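Local structure of uncharacterized conserved protein (Methanopyrus kandleri AV19, 2QYA) at residues 5-10 with 22-27; 75-80 with 100-105; 58-63 with 86-91. The protein is of unknown function, belongs to the DUF424 family of conserved proteins, and assembles as a pair of identical chains. The protein carries 2 engineered substitutions. All blocks are in the same frame, centred on the assembly; numbering follows the deposited sequence.

Contact 1 of 3, residues 5-10 with 22-27; sequences RVLLNI and CDEDLL
Leu7 and Cys22 form an antiparallel hydrogen-bonded pair, with Leu7 N to Cys22 O at 2.6 Å and Cys22 N to Leu7 O at 2.9 Å, and Val6 with Asp23 follows as the non-hydrogen-bonded pair. A further backbone bond, Glu24 N to Arg5 O at 3.1 Å, carries the pairing to where the chain leaves its strand for the short 3-10 turn at 24-26. Leu7 does most of the side-chain work. Its CD1 meets Leu27 CD2 at 3.7 Å, and its CD2 rests on Glu24 CG at 3.9 Å; in both cases the two side chains cross at about a right angle. This is the open end of the beta hairpin made by strands 6-13 and 16-23. Val6 lies on the other face of the sheet, the one lined by helix 52-66, and brings CG2 to 3.4 Å from Cys22 O. Glu24 has CG anti to the backbone N (chi1 -163°) and an extended chain beyond, which carries its carboxylate alongside Arg5, with OE1 3.7 Å from Arg5 CB. The two side chains point the same way, but the guanidinium and carboxylate planes are turned 47° apart and their charged atoms do not touch. What they share is Ser49 OG, hydrogen-bonded to both Arg5 NH1 and Glu24 OE2. The Asp23 carboxylate turns to helix 79-87, where OD2 accepts from Leu80 N and OD1 from Ala81 N, a place where the partial positive charge of a helix start probably steadies it.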
loop_
_atom_site.group_PDB
_atom_site.type_symbol
_atom_site.label_atom_id
_atom_site.label_comp_id
_atom_site.label_asym_id
_atom_site.label_seq_id
_atom_site.Cartn_x
_atom_site.Cartn_y
_atom_site.Cartn_z
ATOM N N ARG A 5 -0.783 17.910 -16.595
ATOM C CA ARG A 5 -0.874 17.684 -15.141
ATOM C C ARG A 5 -0.928 16.217 -14.700
ATOM O O ARG A 5 -1.599 15.381 -15.295
ATOM C CB ARG A 5 -2.088 18.423 -14.532
ATOM C CG ARG A 5 -2.029 19.951 -14.534
ATOM C CD ARG A 5 -1.214 20.497 -13.378
ATOM N NE ARG A 5 -1.384 21.936 -13.256
ATOM C CZ ARG A 5 -2.187 22.546 -12.382
ATOM N NH1 ARG A 5 -2.916 21.860 -11.500
ATOM N NH2 ARG A 5 -2.250 23.861 -12.392
ATOM N N VAL A 6 -0.273 15.938 -13.591
ATOM C CA VAL A 6 -0.345 14.612 -13.007
ATOM C C VAL A 6 -1.006 14.650 -11.607
ATOM O O VAL A 6 -0.704 15.531 -10.815
ATOM C CB VAL A 6 1.080 14.023 -12.967
ATOM C CG1 VAL A 6 1.882 14.635 -11.817
ATOM C CG2 VAL A 6 1.050 12.549 -12.884
ATOM N N LEU A 7 -1.879 13.686 -11.303
ATOM C CA LEU A 7 -2.441 13.519 -9.944
ATOM C C LEU A 7 -1.531 12.699 -9.010
ATOM O O LEU A 7 -1.112 11.557 -9.335
ATOM C CB LEU A 7 -3.833 12.862 -10.020
ATOM C CG LEU A 7 -4.837 13.482 -11.007
ATOM C CD1 LEU A 7 -6.032 12.593 -11.234
ATOM C CD2 LEU A 7 -5.266 14.872 -10.535
ATOM N N LEU A 8 -1.193 13.279 -7.861
ATOM C CA LEU A 8 -0.403 12.574 -6.856
ATOM C C LEU A 8 -1.249 12.355 -5.601
ATOM O O LEU A 8 -1.805 13.297 -5.010
ATOM C CB LEU A 8 0.888 13.313 -6.538
ATOM C CG LEU A 8 1.860 12.763 -5.486
ATOM C CD1 LEU A 8 2.332 11.321 -5.738
ATOM C CD2 LEU A 8 3.068 13.667 -5.447
ATOM N N ASN A 9 -1.356 11.085 -5.225
ATOM C CA ASN A 9 -2.146 10.672 -4.101
ATOM C C ASN A 9 -1.214 9.854 -3.227
ATOM O O ASN A 9 -0.769 8.785 -3.652
ATOM C CB ASN A 9 -3.348 9.878 -4.610
ATOM C CG ASN A 9 -4.313 9.433 -3.485
ATOM O OD1 ASN A 9 -4.208 9.872 -2.333
ATOM N ND2 ASN A 9 -5.250 8.538 -3.835
ATOM N N ILE A 10 -0.877 10.395 -2.047
ATOM C CA ILE A 10 -0.020 9.748 -1.042
ATOM C C ILE A 10 -0.799 9.436 0.243
ATOM O O ILE A 10 -1.340 10.348 0.890
ATOM C CB ILE A 10 1.164 10.632 -0.610
ATOM C CG1 ILE A 10 2.088 10.969 -1.795
ATOM C CG2 ILE A 10 1.944 9.966 0.568
ATOM C CD1 ILE A 10 3.192 12.008 -1.482
ATOM N N CYS A 22 -1.257 9.522 -11.368
ATOM C CA CYS A 22 -2.121 9.256 -12.510
ATOM C C CYS A 22 -2.165 10.494 -13.389
ATOM O O CYS A 22 -2.270 11.614 -12.865
ATOM C CB CYS A 22 -3.527 8.920 -12.013
ATOM S SG CYS A 22 -4.711 8.318 -13.206
ATOM N N ASP A 23 -2.098 10.310 -14.711
ATOM C CA ASP A 23 -2.361 11.428 -15.635
ATOM C C ASP A 23 -3.775 11.967 -15.394
ATOM O O ASP A 23 -4.743 11.216 -15.304
ATOM C CB ASP A 23 -2.167 11.020 -17.110
ATOM C CG ASP A 23 -0.710 10.775 -17.454
ATOM O OD1 ASP A 23 0.087 10.471 -16.522
ATOM O OD2 ASP A 23 -0.346 10.896 -18.653
ATOM N N GLU A 24 -3.875 13.278 -15.250
ATOM C CA GLU A 24 -5.141 13.917 -14.943
ATOM C C GLU A 24 -6.185 13.612 -16.002
ATOM O O GLU A 24 -7.321 13.286 -15.661
ATOM C CB GLU A 24 -4.931 15.413 -14.814
ATOM C CG GLU A 24 -6.022 16.180 -14.116
ATOM C CD GLU A 24 -5.723 17.663 -14.166
ATOM O OE1 GLU A 24 -5.667 18.187 -15.293
ATOM O OE2 GLU A 24 -5.502 18.280 -13.106
ATOM N N ASP A 25 -5.789 13.653 -17.277
ATOM C CA ASP A 25 -6.723 13.397 -18.378
ATOM C C ASP A 25 -7.237 11.952 -18.450
ATOM O O ASP A 25 -8.125 11.648 -19.253
ATOM C CB ASP A 25 -6.133 13.852 -19.729
ATOM C CG ASP A 25 -4.872 13.092 -20.117
ATOM O OD1 ASP A 25 -4.470 12.129 -19.408
ATOM O OD2 ASP A 25 -4.269 13.463 -21.157
ATOM N N LEU A 26 -6.682 11.077 -17.608
ATOM C CA LEU A 26 -7.080 9.673 -17.540
ATOM C C LEU A 26 -8.150 9.397 -16.508
ATOM O O LEU A 26 -8.830 8.385 -16.581
ATOM C CB LEU A 26 -5.879 8.794 -17.213
ATOM C CG LEU A 26 -4.801 8.486 -18.245
ATOM C CD1 LEU A 26 -3.908 7.451 -17.628
ATOM C CD2 LEU A 26 -5.389 7.982 -19.565
ATOM N N LEU A 27 -8.276 10.281 -15.529
ATOM C CA LEU A 27 -9.220 10.091 -14.433
ATOM C C LEU A 27 -10.640 9.966 -14.984
ATOM O O LEU A 27 -11.057 10.744 -15.859
ATOM C CB LEU A 27 -9.085 11.211 -13.400
ATOM C CG LEU A 27 -10.060 11.205 -12.216
ATOM C CD1 LEU A 27 -10.101 9.839 -11.568
ATOM C CD2 LEU A 27 -9.742 12.283 -11.178
#

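Contact 2 of 3, residues 75-80 with 100-105; sequences NALGEL and GGVPHV
Ala76 and Val105 face each other as an antiparallel hydrogen-bonded pair: Ala76 N gives to Val105 O at 2.9 Å, and Val105 N returns the bond to Ala76 O at 3.0 Å, each donor lying in the plane of the carbonyl it meets. On the same face Ala76 CB touches Val105 CG1 at 3.9 Å. Ala76 O is also approached by His104 CA in a CA-H...O contact of 3.2 Å, and the imidazole comes to it obliquely through CD2. On the face of Leu77 and His104, the leucine has CG anti to the backbone N (chi1 -180°), which brings CD1 to 4.1 Å from both Val102 CG1 and His104 CD2. Past the end of strand 71-77, Gly78 N bonds Pro103 O at 2.8 Å, almost straight at the hydrogen (175°), although the donor is tilted out of the carbonyl plane. Gly78 is the N-cap of helix 79-87, and with its phi at 115° a side chain would jam against the carbonyl O of Leu77. The Pro103 ring lies along this turn, CG 3.8 Å from Glu79 CA, and also touches Cys82. With a glycine at Pro103 the ring is gone, and a gap would probably open beside Glu79 CA and Cys82 in the first turn of the helix. Further out, Ala81 and Val85 of helix 79-87 pack on Ala76, while His104 NE2 is hydrogen-bonded to Asp15 OD2 of the second subunit. The arrangement is an antiparallel strand pair within a mixed sheet, at the point where strand 71-77 passes into helix 79-87; after the short strand 97-98 the chain comes back as strand 103-109, next to strand 71-77.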
loop_
_atom_site.group_PDB
_atom_site.type_symbol
_atom_site.label_atom_id
_atom_site.label_comp_id
_atom_site.label_asym_id
_atom_site.label_seq_id
_atom_site.Cartn_x
_atom_site.Cartn_y
_atom_site.Cartn_z
ATOM N N ASN A 75 2.705 3.285 -7.620
ATOM C CA ASN A 75 1.877 2.902 -8.731
ATOM C C ASN A 75 1.727 4.159 -9.588
ATOM O O ASN A 75 1.275 5.188 -9.088
ATOM C CB ASN A 75 0.487 2.464 -8.264
ATOM C CG ASN A 75 0.481 1.904 -6.844
ATOM O OD1 ASN A 75 -0.250 2.408 -5.984
ATOM N ND2 ASN A 75 1.303 0.864 -6.582
ATOM N N ALA A 76 2.125 4.067 -10.858
ATOM C CA ALA A 76 1.962 5.157 -11.815
ATOM C C ALA A 76 1.253 4.688 -13.089
ATOM O O ALA A 76 1.594 3.654 -13.663
ATOM C CB ALA A 76 3.314 5.813 -12.110
ATOM N N LEU A 77 0.212 5.417 -13.476
ATOM C CA LEU A 77 -0.558 5.135 -14.655
ATOM C C LEU A 77 -0.609 6.370 -15.590
ATOM O O LEU A 77 -1.123 7.450 -15.211
ATOM C CB LEU A 77 -1.974 4.687 -14.269
ATOM C CG LEU A 77 -2.933 4.333 -15.418
ATOM C CD1 LEU A 77 -2.576 2.989 -16.119
ATOM C CD2 LEU A 77 -4.412 4.374 -14.955
ATOM N N GLY A 78 -0.114 6.182 -16.818
ATOM C CA GLY A 78 -0.037 7.244 -17.825
ATOM C C GLY A 78 1.377 7.620 -18.216
ATOM O O GLY A 78 2.336 7.408 -17.474
ATOM N N GLU A 79 1.490 8.203 -19.404
ATOM C CA GLU A 79 2.760 8.602 -19.995
ATOM C C GLU A 79 3.486 9.632 -19.147
ATOM O O GLU A 79 4.658 9.481 -18.842
ATOM C CB GLU A 79 2.493 9.149 -21.408
ATOM C CG GLU A 79 3.686 9.797 -22.083
ATOM C CD GLU A 79 3.479 9.986 -23.584
ATOM O OE1 GLU A 79 2.307 9.938 -24.046
ATOM O OE2 GLU A 79 4.502 10.185 -24.295
ATOM N N LEU A 80 2.781 10.696 -18.770
ATOM C CA LEU A 80 3.344 11.714 -17.896
ATOM C C LEU A 80 3.673 11.152 -16.521
ATOM O O LEU A 80 4.751 11.400 -16.003
ATOM C CB LEU A 80 2.347 12.885 -17.765
ATOM C CG LEU A 80 2.921 14.240 -17.361
ATOM C CD1 LEU A 80 3.836 14.761 -18.484
ATOM C CD2 LEU A 80 1.809 15.264 -17.012
ATOM N N GLY A 100 -3.229 -1.691 -20.732
ATOM C CA GLY A 100 -4.295 -1.250 -21.629
ATOM C C GLY A 100 -3.794 -0.242 -22.640
ATOM O O GLY A 100 -4.464 0.758 -22.902
ATOM N N GLY A 101 -2.606 -0.493 -23.190
ATOM C CA GLY A 101 -1.970 0.441 -24.125
ATOM C C GLY A 101 -1.458 1.717 -23.476
ATOM O O GLY A 101 -0.858 2.571 -24.161
ATOM N N VAL A 102 -1.692 1.854 -22.164
ATOM C CA VAL A 102 -1.254 3.032 -21.390
ATOM C C VAL A 102 -0.061 2.676 -20.503
ATOM O O VAL A 102 -0.098 1.655 -19.833
ATOM C CB VAL A 102 -2.397 3.593 -20.502
ATOM C CG1 VAL A 102 -1.922 4.837 -19.745
ATOM C CG2 VAL A 102 -3.628 3.938 -21.342
ATOM N N PRO A 103 0.994 3.515 -20.485
ATOM C CA PRO A 103 2.142 3.190 -19.634
ATOM C C PRO A 103 1.769 2.993 -18.158
ATOM O O PRO A 103 0.893 3.685 -17.624
ATOM C CB PRO A 103 3.071 4.386 -19.819
ATOM C CG PRO A 103 2.695 4.954 -21.179
ATOM C CD PRO A 103 1.213 4.752 -21.263
ATOM N N HIS A 104 2.433 2.039 -17.518
ATOM C CA HIS A 104 2.133 1.680 -16.144
ATOM C C HIS A 104 3.404 1.185 -15.496
ATOM O O HIS A 104 4.202 0.525 -16.140
ATOM C CB HIS A 104 1.066 0.595 -16.105
ATOM C CG HIS A 104 0.683 0.155 -14.723
ATOM N ND1 HIS A 104 1.105 -1.037 -14.179
ATOM C CD2 HIS A 104 -0.123 0.726 -13.795
ATOM C CE1 HIS A 104 0.595 -1.174 -12.970
ATOM N NE2 HIS A 104 -0.153 -0.118 -12.711
ATOM N N VAL A 105 3.616 1.573 -14.246
ATOM C CA VAL A 105 4.673 1.003 -13.424
ATOM C C VAL A 105 4.174 0.770 -11.984
ATOM O O VAL A 105 3.415 1.580 -11.433
ATOM C CB VAL A 105 6.004 1.798 -13.479
ATOM C CG1 VAL A 105 5.994 3.069 -12.595
ATOM C CG2 VAL A 105 7.186 0.852 -13.069
#

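Contact 3 of 3, residues 58-63 with 86-91; sequences KIREAV and VDAGLA
A Schellman motif at the close of helix 79-87 meets one side of helix 52-66, with Ile59, Arg60 and Val63 facing Asp87, Ala88 and Leu90. Gly89, with its positive phi, makes the turn and sends its N to Val86 O at 2.8 Å; the bend places Ala88 and Leu90 against the neighbouring helix. Ala88 CB sits 4.0 Å from Arg60 CG and also packs on Ile59. Leu90 turns toward Ile59 and Val63 and packs there, although the modelled positions of Ile59 CG2 and Leu90 CD2 are doubtful, being too close together. Beneath, Ile59 also packs on Leu19 and Leu21 of the sheet. Arg60 takes the polar side. Its CG lies anti to the carbonyl carbon (chi1 -82°) and the chain stays extended as far as NE, passing Ala88 O, which is 3.7 Å from CG. The guanidinium thereby reaches the end of the other helix, NH2 standing 2.7 Å from Asp87 O, and the approach is oblique to its plane. Asp87 OD2 is 4.1 Å from the same NH2, too far for a salt bridge, though the charges are of opposite sign. The apolar atoms thus lie toward the sheet and the charges at the surface, where the positive group probably gains from the carbonyl oxygens, and the partial negative charge, gathered at a helix C-terminus.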
loop_
_atom_site.group_PDB
_atom_site.type_symbol
_atom_site.label_atom_id
_atom_site.label_comp_id
_atom_site.label_asym_id
_atom_site.label_seq_id
_atom_site.Cartn_x
_atom_site.Cartn_y
_atom_site.Cartn_z
ATOM N N LYS A 58 8.302 15.753 -5.096
ATOM C CA LYS A 58 7.560 15.167 -3.966
ATOM C C LYS A 58 7.787 13.653 -3.818
ATOM O O LYS A 58 7.834 13.134 -2.707
ATOM C CB LYS A 58 6.056 15.467 -4.049
ATOM C CG LYS A 58 5.524 16.459 -2.982
ATOM C CD LYS A 58 6.046 17.900 -3.189
ATOM C CE LYS A 58 5.405 18.947 -2.197
ATOM N NZ LYS A 58 3.938 19.201 -2.445
ATOM N N ILE A 59 7.881 12.965 -4.942
ATOM C CA ILE A 59 8.134 11.521 -4.974
ATOM C C ILE A 59 9.507 11.216 -4.400
ATOM O O ILE A 59 9.615 10.406 -3.493
ATOM C CB ILE A 59 7.919 10.919 -6.415
ATOM C CG1 ILE A 59 6.574 10.239 -6.494
ATOM C CG2 ILE A 59 8.956 9.904 -6.771
ATOM C CD1 ILE A 59 5.464 11.148 -6.363
ATOM N N ARG A 60 10.526 11.914 -4.882
ATOM C CA ARG A 60 11.859 11.845 -4.304
ATOM C C ARG A 60 11.838 12.038 -2.799
ATOM O O ARG A 60 12.470 11.275 -2.071
ATOM C CB ARG A 60 12.767 12.922 -4.876
ATOM C CG ARG A 60 13.380 12.617 -6.192
ATOM C CD ARG A 60 14.432 13.677 -6.549
ATOM N NE ARG A 60 14.673 13.698 -7.993
ATOM C CZ ARG A 60 14.221 14.634 -8.840
ATOM N NH1 ARG A 60 13.516 15.689 -8.406
ATOM N NH2 ARG A 60 14.498 14.522 -10.139
ATOM N N GLU A 61 11.145 13.077 -2.335
ATOM C CA GLU A 61 11.170 13.412 -0.910
ATOM C C GLU A 61 10.466 12.366 -0.049
ATOM O O GLU A 61 10.915 12.092 1.045
ATOM C CB GLU A 61 10.541 14.783 -0.649
ATOM C CG GLU A 61 11.316 15.986 -1.227
ATOM C CD GLU A 61 10.461 17.275 -1.261
ATOM O OE1 GLU A 61 9.208 17.172 -1.222
ATOM O OE2 GLU A 61 11.041 18.382 -1.339
ATOM N N ALA A 62 9.348 11.814 -0.526
ATOM C CA ALA A 62 8.620 10.819 0.242
ATOM C C ALA A 62 9.446 9.528 0.312
ATOM O O ALA A 62 9.458 8.870 1.346
ATOM C CB ALA A 62 7.244 10.561 -0.346
ATOM N N VAL A 63 10.157 9.196 -0.771
ATOM C CA VAL A 63 11.020 8.002 -0.789
ATOM C C VAL A 63 12.150 8.105 0.253
ATOM O O VAL A 63 12.350 7.181 1.030
ATOM C CB VAL A 63 11.544 7.660 -2.223
ATOM C CG1 VAL A 63 12.741 6.700 -2.177
ATOM C CG2 VAL A 63 10.436 7.048 -3.047
ATOM N N VAL A 86 10.467 8.051 -13.727
ATOM C CA VAL A 86 11.793 8.048 -14.378
ATOM C C VAL A 86 12.566 9.298 -13.961
ATOM O O VAL A 86 13.741 9.224 -13.555
ATOM C CB VAL A 86 11.695 7.976 -15.969
ATOM C CG1 VAL A 86 13.084 8.064 -16.653
ATOM C CG2 VAL A 86 11.016 6.746 -16.420
ATOM N N ASP A 87 11.907 10.452 -14.027
ATOM C CA ASP A 87 12.619 11.685 -13.733
ATOM C C ASP A 87 12.998 11.832 -12.278
ATOM O O ASP A 87 13.884 12.619 -11.939
ATOM C CB ASP A 87 11.841 12.911 -14.182
ATOM C CG ASP A 87 12.725 13.926 -14.839
ATOM O OD1 ASP A 87 12.682 14.001 -16.090
ATOM O OD2 ASP A 87 13.488 14.620 -14.125
ATOM N N ALA A 88 12.313 11.096 -11.416
ATOM C CA ALA A 88 12.680 11.041 -10.001
ATOM C C ALA A 88 13.885 10.123 -9.748
ATOM O O ALA A 88 14.400 10.082 -8.638
ATOM C CB ALA A 88 11.479 10.619 -9.146
ATOM N N GLY A 89 14.316 9.394 -10.780
ATOM C CA GLY A 89 15.459 8.465 -10.706
ATOM C C GLY A 89 15.074 7.121 -10.111
ATOM O O GLY A 89 15.932 6.375 -9.627
ATOM N N LEU A 90 13.784 6.804 -10.153
ATOM C CA LEU A 90 13.260 5.660 -9.445
ATOM C C LEU A 90 13.175 4.428 -10.342
ATOM O O LEU A 90 13.196 3.293 -9.854
ATOM C CB LEU A 90 11.884 6.007 -8.860
ATOM C CG LEU A 90 11.679 6.304 -7.354
ATOM C CD1 LEU A 90 12.926 6.587 -6.529
ATOM C CD2 LEU A 90 10.650 7.411 -7.184
ATOM N N ALA A 91 13.075 4.663 -11.646
ATOM C CA ALA A 91 12.968 3.603 -12.639
ATOM C C ALA A 91 13.657 4.049 -13.925
ATOM O O ALA A 91 13.725 5.253 -14.184
ATOM C CB ALA A 91 11.511 3.268 -12.905
#

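How the contacts relate
Contact 1 closes first along the chain. Contacts 2 and 3 then interleave, in the order 58-63, 75-80, 86-91, 100-105, and both use helix 79-87, one near its start and the other at its far end; their nearest atoms are about 5 Å apart, without touching. Contacts 1 and 2 have centres about 11 Å apart and lie in the same mixed sheet, joined where strands 16-23 and 71-77 run side by side: Asp23 N is 3.1 Å from Leu77 O, a probable hydrogen bond. Contact 3, its centre about 16 Å from each of the others, touches contact 1 through Leu8. Contacts 1 and 2 thus pair strands of the sheet, and contact 3 joins the two helices packed on it.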